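PDB 3MYR: nickel-dependent hydrogenase large subunit from Allochromatium vinosum, which forms, with a small iron-sulfur subunit, a heterodimeric [NiFe] hydrogenase that oxidises molecular hydrogen at a nickel-iron centre and passes the electrons to an acceptor. Local coordinates for residues G15-E20 with R547-F552; D260-A265 with L413-L418. All coordinates share one frame; numbering follows the deposited sequence.

Contact 1: G15-E20 with R547-F552; sequences GHLRIE and RTIHSF
Leu-17 and Ile-19 meet Ile-549 where a three-stranded antiparallel sheet near the N-terminus packs on helix 543-551, close to the C-terminus. Both strand residues send CB toward the helix, as i and i+2 positions on one face of a strand do, and Ile-549 faces both with separate branches. Its CG2 meets Leu-17 CD2 at 3.7 Å, the two side chains crossing at a slant. Its longer branch instead runs tip to tip against Ile-19, with CD1 4.0 Å from Ile-19 CD1. Ile-549 branches at CB; chi1 of -71° sets CG1 anti to the carbonyl carbon and CG2 anti to the backbone N, which aims the branches at different strand residues. The nearest CA atoms, those of Ile-19 and Ile-549, are 9.2 Å apart, so only side chains bridge the gap; Leu-530 of helix 525-531 touches both isoleucines. The side chain of Leu-17 is about 11 Å from the bound nickel-iron centre. On the strand, Arg-18 and Glu-20 lie away from the helix and form a salt bridge. Arg-18 grips side-on with two nitrogens in its guanidinium plane, and both converge on the anti side of a single oxygen, with NE 2.6 Å from Glu-20 OE1.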
ATOM      1  N   GLY B  15       1.455  -7.897  -2.122  1.00 18.82           N
ATOM      2  CA  GLY B  15       1.219  -9.072  -1.328  1.00 20.63           C
ATOM      3  C   GLY B  15       1.035 -10.350  -2.102  1.00 21.04           C
ATOM      4  O   GLY B  15       1.419 -10.456  -3.263  1.00 23.42           O
ATOM      5  N   HIS B  16       0.421 -11.339  -1.452  1.00 20.30           N
ATOM      6  CA  HIS B  16       0.591 -12.730  -1.864  1.00 19.17           C
ATOM      7  C   HIS B  16      -0.722 -13.360  -2.277  1.00 19.82           C
ATOM      8  O   HIS B  16      -1.504 -13.757  -1.416  1.00 20.30           O
ATOM      9  CB  HIS B  16       1.237 -13.529  -0.708  1.00 20.19           C
ATOM     10  CG  HIS B  16       2.669 -13.161  -0.504  1.00 21.53           C
ATOM     11  ND1 HIS B  16       3.105 -12.384   0.558  1.00 27.43           N
ATOM     12  CD2 HIS B  16       3.733 -13.303  -1.322  1.00 19.25           C
ATOM     13  CE1 HIS B  16       4.412 -12.189   0.454  1.00 16.98           C
ATOM     14  NE2 HIS B  16       4.805 -12.707  -0.698  1.00 28.28           N
ATOM     15  N   LEU B  17      -0.956 -13.437  -3.579  1.00 19.03           N
ATOM     16  CA  LEU B  17      -2.230 -13.856  -4.109  1.00 21.51           C
ATOM     17  C   LEU B  17      -2.018 -14.999  -5.088  1.00 21.73           C
ATOM     18  O   LEU B  17      -1.164 -14.955  -5.959  1.00 20.81           O
ATOM     19  CB  LEU B  17      -2.970 -12.708  -4.780  1.00 19.70           C
ATOM     20  CG  LEU B  17      -4.360 -12.965  -5.439  1.00 23.21           C
ATOM     21  CD1 LEU B  17      -5.492 -13.252  -4.422  1.00 19.96           C
ATOM     22  CD2 LEU B  17      -4.808 -11.758  -6.345  1.00 15.61           C
ATOM     23  N   ARG B  18      -2.879 -15.995  -4.952  1.00 21.88           N
ATOM     24  CA  ARG B  18      -2.901 -17.158  -5.841  1.00 21.61           C
ATOM     25  C   ARG B  18      -4.336 -17.187  -6.457  1.00 23.49           C
ATOM     26  O   ARG B  18      -5.328 -16.984  -5.714  1.00 22.64           O
ATOM     27  CB  ARG B  18      -2.624 -18.454  -5.026  1.00 21.37           C
ATOM     28  CG  ARG B  18      -3.098 -19.781  -5.731  1.00 22.83           C
ATOM     29  CD  ARG B  18      -2.752 -20.936  -4.816  1.00 23.71           C
ATOM     30  NE  ARG B  18      -2.753 -22.236  -5.492  1.00 28.24           N
ATOM     31  CZ  ARG B  18      -1.675 -22.925  -5.857  1.00 26.33           C
ATOM     32  NH1 ARG B  18      -0.455 -22.433  -5.620  1.00 21.95           N
ATOM     33  NH2 ARG B  18      -1.826 -24.138  -6.420  1.00 24.95           N
ATOM     34  N   ILE B  19      -4.430 -17.340  -7.781  1.00 22.04           N
ATOM     35  CA  ILE B  19      -5.704 -17.600  -8.464  1.00 23.18           C
ATOM     36  C   ILE B  19      -5.699 -19.017  -9.007  1.00 25.48           C
ATOM     37  O   ILE B  19      -4.696 -19.437  -9.634  1.00 25.14           O
ATOM     38  CB  ILE B  19      -5.916 -16.614  -9.652  1.00 24.78           C
ATOM     39  CG1 ILE B  19      -5.900 -15.150  -9.159  1.00 24.52           C
ATOM     40  CG2 ILE B  19      -7.234 -16.943 -10.420  1.00 25.03           C
ATOM     41  CD1 ILE B  19      -7.084 -14.801  -8.306  1.00 23.29           C
ATOM     42  N   GLU B  20      -6.793 -19.772  -8.753  1.00 23.93           N
ATOM     43  CA  GLU B  20      -7.009 -21.048  -9.441  1.00 25.50           C
ATOM     44  C   GLU B  20      -8.272 -20.903 -10.270  1.00 27.25           C
ATOM     45  O   GLU B  20      -9.214 -20.207  -9.856  1.00 27.01           O
ATOM     46  CB  GLU B  20      -7.101 -22.191  -8.422  1.00 25.64           C
ATOM     47  CG  GLU B  20      -5.729 -22.379  -7.724  1.00 26.65           C
ATOM     48  CD  GLU B  20      -5.635 -23.662  -6.865  1.00 35.94           C
ATOM     49  OE1 GLU B  20      -4.572 -23.908  -6.210  1.00 32.15           O
ATOM     50  OE2 GLU B  20      -6.623 -24.412  -6.846  1.00 31.14           O
ATOM     51  N   ARG B 547      -5.316  -8.818 -16.332  1.00 22.83           N
ATOM     52  CA  ARG B 547      -5.954  -7.525 -16.618  1.00 23.92           C
ATOM     53  C   ARG B 547      -7.088  -7.241 -15.649  1.00 22.91           C
ATOM     54  O   ARG B 547      -7.193  -6.143 -15.159  1.00 23.48           O
ATOM     55  CB  ARG B 547      -6.523  -7.516 -18.059  1.00 22.45           C
ATOM     56  CG  ARG B 547      -5.496  -7.245 -19.060  1.00 28.28           C
ATOM     57  CD  ARG B 547      -6.017  -7.415 -20.498  1.00 32.52           C
ATOM     58  NE  ARG B 547      -4.933  -7.116 -21.395  1.00 29.75           N
ATOM     59  CZ  ARG B 547      -5.023  -6.952 -22.706  1.00 30.14           C
ATOM     60  NH1 ARG B 547      -6.165  -7.155 -23.353  1.00 32.43           N
ATOM     61  NH2 ARG B 547      -3.932  -6.636 -23.372  1.00 26.62           N
ATOM     62  N   THR B 548      -7.931  -8.243 -15.387  1.00 21.41           N
ATOM     63  CA  THR B 548      -9.102  -8.087 -14.541  1.00 22.30           C
ATOM     64  C   THR B 548      -8.726  -8.080 -13.066  1.00 22.78           C
ATOM     65  O   THR B 548      -9.130  -7.149 -12.308  1.00 21.96           O
ATOM     66  CB  THR B 548     -10.157  -9.150 -14.857  1.00 21.62           C
ATOM     67  OG1 THR B 548     -10.759  -8.841 -16.117  1.00 24.10           O
ATOM     68  CG2 THR B 548     -11.313  -9.192 -13.796  1.00 22.08           C
ATOM     69  N   ILE B 549      -7.846  -8.993 -12.676  1.00 21.08           N
ATOM     70  CA  ILE B 549      -7.431  -8.999 -11.249  1.00 21.33           C
ATOM     71  C   ILE B 549      -6.743  -7.634 -10.923  1.00 21.43           C
ATOM     72  O   ILE B 549      -7.068  -7.005  -9.942  1.00 19.84           O
ATOM     73  CB  ILE B 549      -6.553 -10.248 -10.895  1.00 20.54           C
ATOM     74  CG1 ILE B 549      -7.378 -11.566 -10.886  1.00 22.41           C
ATOM     75  CG2 ILE B 549      -5.827 -10.102  -9.551  1.00 19.21           C
ATOM     76  CD1 ILE B 549      -8.634 -11.568 -10.056  1.00 18.24           C
ATOM     77  N   HIS B 550      -5.843  -7.164 -11.787  1.00 21.11           N
ATOM     78  CA  HIS B 550      -5.108  -5.915 -11.508  1.00 19.56           C
ATOM     79  C   HIS B 550      -6.076  -4.731 -11.500  1.00 20.44           C
ATOM     80  O   HIS B 550      -5.859  -3.751 -10.787  1.00 18.73           O
ATOM     81  CB  HIS B 550      -4.023  -5.663 -12.551  1.00 17.27           C
ATOM     82  CG  HIS B 550      -2.840  -6.571 -12.428  1.00 20.19           C
ATOM     83  ND1 HIS B 550      -2.140  -7.036 -13.526  1.00 20.92           N
ATOM     84  CD2 HIS B 550      -2.187  -7.045 -11.336  1.00 22.63           C
ATOM     85  CE1 HIS B 550      -1.113  -7.761 -13.109  1.00 23.76           C
ATOM     86  NE2 HIS B 550      -1.121  -7.785 -11.788  1.00 21.93           N
ATOM     87  N   SER B 551      -7.181  -4.820 -12.247  1.00 19.64           N
ATOM     88  CA  SER B 551      -8.110  -3.683 -12.249  1.00 18.90           C
ATOM     89  C   SER B 551      -8.712  -3.431 -10.867  1.00 20.08           C
ATOM     90  O   SER B 551      -9.200  -2.341 -10.638  1.00 20.04           O
ATOM     91  CB  SER B 551      -9.251  -3.847 -13.281  1.00 19.47           C
ATOM     92  OG  SER B 551     -10.184  -4.882 -12.905  1.00 19.06           O
ATOM     93  N   PHE B 552      -8.773  -4.444  -9.999  1.00 20.64           N
ATOM     94  CA  PHE B 552      -9.209  -4.236  -8.589  1.00 22.23           C
ATOM     95  C   PHE B 552      -8.120  -3.663  -7.680  1.00 21.89           C
ATOM     96  O   PHE B 552      -8.395  -3.366  -6.512  1.00 22.54           O
ATOM     97  CB  PHE B 552      -9.711  -5.576  -7.943  1.00 21.56           C
ATOM     98  CG  PHE B 552     -11.029  -6.052  -8.467  1.00 23.38           C
ATOM     99  CD1 PHE B 552     -12.206  -5.668  -7.843  1.00 21.87           C
ATOM    100  CD2 PHE B 552     -11.092  -6.988  -9.519  1.00 23.08           C
ATOM    101  CE1 PHE B 552     -13.454  -6.132  -8.258  1.00 18.74           C
ATOM    102  CE2 PHE B 552     -12.346  -7.461  -9.970  1.00 22.24           C
ATOM    103  CZ  PHE B 552     -13.518  -7.054  -9.349  1.00 24.66           C
TER

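Contact 2: D260-A265 with L413-L418; sequences DTLAIA and LSRLDL
This is a sparse apolar helix-helix contact between the last turn of helix 236-265 and the C-terminal end of helix 403-416, in the helical part of the large subunit and away from the metal sites. The two segments bury 179 Å² between them, and four residues account for it. Leu-416 directs its CB toward the facing helix, and its methyls straddle Ala-265, CD1 and CD2 each 4.1 Å from Ala-265 CB; CD2 also lies 4.1 Å from Leu-262 O. The small alanine lets the backbones approach here, the CA atoms of Ala-265 and Leu-416 being 7.6 Å apart. Nearer the solvent, Leu-262 and Arg-415 cross at about a right angle, and the aliphatic part of the arginine makes the closest approach, Leu-262 CD1 lying 4.0 Å from Arg-415 CD. The chain bends at chi3 (62°), and the guanidinium stays beside Leu-262 CD1, set obliquely to it. Helix 403-416 closes in a Schellman motif: Asp-417 takes positive phi (57°), and Leu-418 N bonds back to Leu-413 O at 2.8 Å. Leu-416 O accepts from Lys-269, just beyond the first helix, while Leu-427 of helix 426-456 touches both Ala-265 and Leu-418, joining the two helix ends to a third helix.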
ATOM      1  N   ASP B 260      -3.879   9.362 -20.896  1.00 22.75           N
ATOM      2  CA  ASP B 260      -3.318   8.030 -21.254  1.00 23.10           C
ATOM      3  C   ASP B 260      -4.350   6.968 -21.002  1.00 22.87           C
ATOM      4  O   ASP B 260      -4.538   6.119 -21.835  1.00 22.17           O
ATOM      5  CB  ASP B 260      -2.111   7.633 -20.392  1.00 22.53           C
ATOM      6  CG  ASP B 260      -0.817   8.336 -20.814  1.00 27.32           C
ATOM      7  OD1 ASP B 260      -0.811   9.129 -21.794  1.00 29.28           O
ATOM      8  OD2 ASP B 260       0.213   8.083 -20.161  1.00 27.00           O
ATOM      9  N   THR B 261      -5.067   7.056 -19.890  1.00 22.14           N
ATOM     10  CA  THR B 261      -6.110   6.041 -19.603  1.00 24.24           C
ATOM     11  C   THR B 261      -7.178   6.045 -20.725  1.00 25.09           C
ATOM     12  O   THR B 261      -7.604   4.980 -21.198  1.00 22.72           O
ATOM     13  CB  THR B 261      -6.792   6.354 -18.231  1.00 24.78           C
ATOM     14  OG1 THR B 261      -5.793   6.266 -17.207  1.00 24.62           O
ATOM     15  CG2 THR B 261      -7.819   5.326 -17.913  1.00 27.69           C
ATOM     16  N   LEU B 262      -7.609   7.245 -21.126  1.00 25.02           N
ATOM     17  CA  LEU B 262      -8.629   7.354 -22.165  1.00 28.31           C
ATOM     18  C   LEU B 262      -8.135   6.884 -23.535  1.00 26.47           C
ATOM     19  O   LEU B 262      -8.852   6.127 -24.180  1.00 28.53           O
ATOM     20  CB  LEU B 262      -9.258   8.770 -22.268  1.00 27.26           C
ATOM     21  CG  LEU B 262      -9.875   9.340 -20.968  1.00 35.36           C
ATOM     22  CD1 LEU B 262     -10.431  10.797 -21.173  1.00 40.37           C
ATOM     23  CD2 LEU B 262     -10.935   8.459 -20.374  1.00 39.31           C
ATOM     24  N   ALA B 263      -6.936   7.305 -23.963  1.00 26.61           N
ATOM     25  CA  ALA B 263      -6.374   6.888 -25.251  1.00 26.26           C
ATOM     26  C   ALA B 263      -6.215   5.347 -25.279  1.00 26.64           C
ATOM     27  O   ALA B 263      -6.569   4.723 -26.272  1.00 26.16           O
ATOM     28  CB  ALA B 263      -5.019   7.541 -25.523  1.00 24.32           C
ATOM     29  N   ILE B 264      -5.697   4.756 -24.203  1.00 24.53           N
ATOM     30  CA  ILE B 264      -5.508   3.270 -24.142  1.00 23.81           C
ATOM     31  C   ILE B 264      -6.844   2.511 -24.135  1.00 24.43           C
ATOM     32  O   ILE B 264      -7.025   1.558 -24.915  1.00 24.02           O
ATOM     33  CB  ILE B 264      -4.602   2.854 -22.968  1.00 24.41           C
ATOM     34  CG1 ILE B 264      -3.160   3.236 -23.319  1.00 23.39           C
ATOM     35  CG2 ILE B 264      -4.633   1.318 -22.691  1.00 19.64           C
ATOM     36  CD1 ILE B 264      -2.205   3.236 -22.119  1.00 23.61           C
ATOM     37  N   ALA B 265      -7.832   3.030 -23.386  1.00 22.68           N
ATOM     38  CA  ALA B 265      -9.162   2.425 -23.348  1.00 22.47           C
ATOM     39  C   ALA B 265      -9.797   2.230 -24.742  1.00 22.20           C
ATOM     40  O   ALA B 265     -10.563   1.275 -24.959  1.00 23.77           O
ATOM     41  CB  ALA B 265     -10.096   3.305 -22.476  1.00 21.96           C
ATOM     42  N   LEU B 413     -17.785   8.114 -21.387  1.00 26.35           N
ATOM     43  CA  LEU B 413     -18.553   7.072 -22.109  1.00 29.47           C
ATOM     44  C   LEU B 413     -18.838   7.553 -23.526  1.00 31.50           C
ATOM     45  O   LEU B 413     -18.829   6.792 -24.513  1.00 29.46           O
ATOM     46  CB  LEU B 413     -19.906   6.801 -21.414  1.00 29.36           C
ATOM     47  CG  LEU B 413     -19.758   6.094 -20.068  1.00 31.14           C
ATOM     48  CD1 LEU B 413     -21.116   5.991 -19.375  1.00 31.02           C
ATOM     49  CD2 LEU B 413     -19.127   4.724 -20.334  1.00 28.50           C
ATOM     50  N   SER B 414     -19.099   8.843 -23.625  1.00 31.07           N
ATOM     51  CA  SER B 414     -19.334   9.388 -24.923  1.00 35.19           C
ATOM     52  C   SER B 414     -18.075   9.337 -25.871  1.00 34.47           C
ATOM     53  O   SER B 414     -18.200   8.979 -27.048  1.00 32.94           O
ATOM     54  CB  SER B 414     -20.007  10.761 -24.791  1.00 36.18           C
ATOM     55  OG  SER B 414     -19.605  11.631 -25.827  1.00 41.15           O
ATOM     56  N   ARG B 415     -16.888   9.662 -25.358  1.00 33.41           N
ATOM     57  CA  ARG B 415     -15.679   9.566 -26.145  1.00 35.75           C
ATOM     58  C   ARG B 415     -15.466   8.139 -26.632  1.00 34.23           C
ATOM     59  O   ARG B 415     -14.953   7.950 -27.693  1.00 33.59           O
ATOM     60  CB  ARG B 415     -14.437   9.894 -25.316  1.00 37.93           C
ATOM     61  CG  ARG B 415     -14.370  11.293 -24.804  1.00 51.23           C
ATOM     62  CD  ARG B 415     -12.954  11.511 -24.232  1.00 66.16           C
ATOM     63  NE  ARG B 415     -11.963  11.361 -25.305  1.00 73.80           N
ATOM     64  CZ  ARG B 415     -10.983  12.236 -25.535  1.00 75.31           C
ATOM     65  NH1 ARG B 415     -10.840  13.286 -24.730  1.00 72.98           N
ATOM     66  NH2 ARG B 415     -10.140  12.045 -26.551  1.00 74.13           N
ATOM     67  N   LEU B 416     -15.732   7.148 -25.784  1.00 32.27           N
ATOM     68  CA  LEU B 416     -15.480   5.742 -26.094  1.00 30.63           C
ATOM     69  C   LEU B 416     -16.606   5.151 -26.894  1.00 31.45           C
ATOM     70  O   LEU B 416     -16.513   4.007 -27.345  1.00 30.58           O
ATOM     71  CB  LEU B 416     -15.292   4.947 -24.799  1.00 29.49           C
ATOM     72  CG  LEU B 416     -14.007   5.452 -24.113  1.00 30.93           C
ATOM     73  CD1 LEU B 416     -13.872   4.871 -22.745  1.00 31.85           C
ATOM     74  CD2 LEU B 416     -12.722   5.101 -24.990  1.00 33.19           C
ATOM     75  N   ASP B 417     -17.695   5.919 -26.998  1.00 30.87           N
ATOM     76  CA  ASP B 417     -18.962   5.461 -27.564  1.00 31.89           C
ATOM     77  C   ASP B 417     -19.479   4.226 -26.822  1.00 30.06           C
ATOM     78  O   ASP B 417     -19.731   3.212 -27.424  1.00 28.79           O
ATOM     79  CB  ASP B 417     -18.802   5.194 -29.089  1.00 34.43           C
ATOM     80  CG  ASP B 417     -20.151   4.883 -29.783  1.00 44.58           C
ATOM     81  OD1 ASP B 417     -21.207   5.425 -29.326  1.00 51.63           O
ATOM     82  OD2 ASP B 417     -20.187   4.024 -30.716  1.00 49.94           O
ATOM     83  N   LEU B 418     -19.591   4.279 -25.497  1.00 29.24           N
ATOM     84  CA  LEU B 418     -20.025   3.101 -24.755  1.00 29.10           C
ATOM     85  C   LEU B 418     -21.280   3.460 -23.963  1.00 30.66           C
ATOM     86  O   LEU B 418     -21.457   4.608 -23.576  1.00 31.03           O
ATOM     87  CB  LEU B 418     -18.923   2.666 -23.776  1.00 26.90           C
ATOM     88  CG  LEU B 418     -17.650   2.066 -24.385  1.00 26.90           C
ATOM     89  CD1 LEU B 418     -16.607   1.961 -23.297  1.00 27.18           C
ATOM     90  CD2 LEU B 418     -17.927   0.673 -25.061  1.00 28.38           C
TER

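Contact 2 is nested along the chain inside the loop closed by contact 1: the order is 15-20, 260-265, 413-418, 547-552. Their centres are 24 Å apart, and although the nearest atoms come within about 8 Å, the contacts do not touch. No helix or strand is common to both. Contact 1 brings the two ends of the sequence together, strand against helix, about 13 Å from the centre of the chain; contact 2 joins two helices at about 22 Å from it, with one exposed residue. Helix 426-456 touches both, since Arg-429 and Arg-433 bond Ser-551 while Leu-427 and Ala-434 pack on helix 236-265; this one helix thus connects the buried strand-helix contact with the more peripheral helix pair.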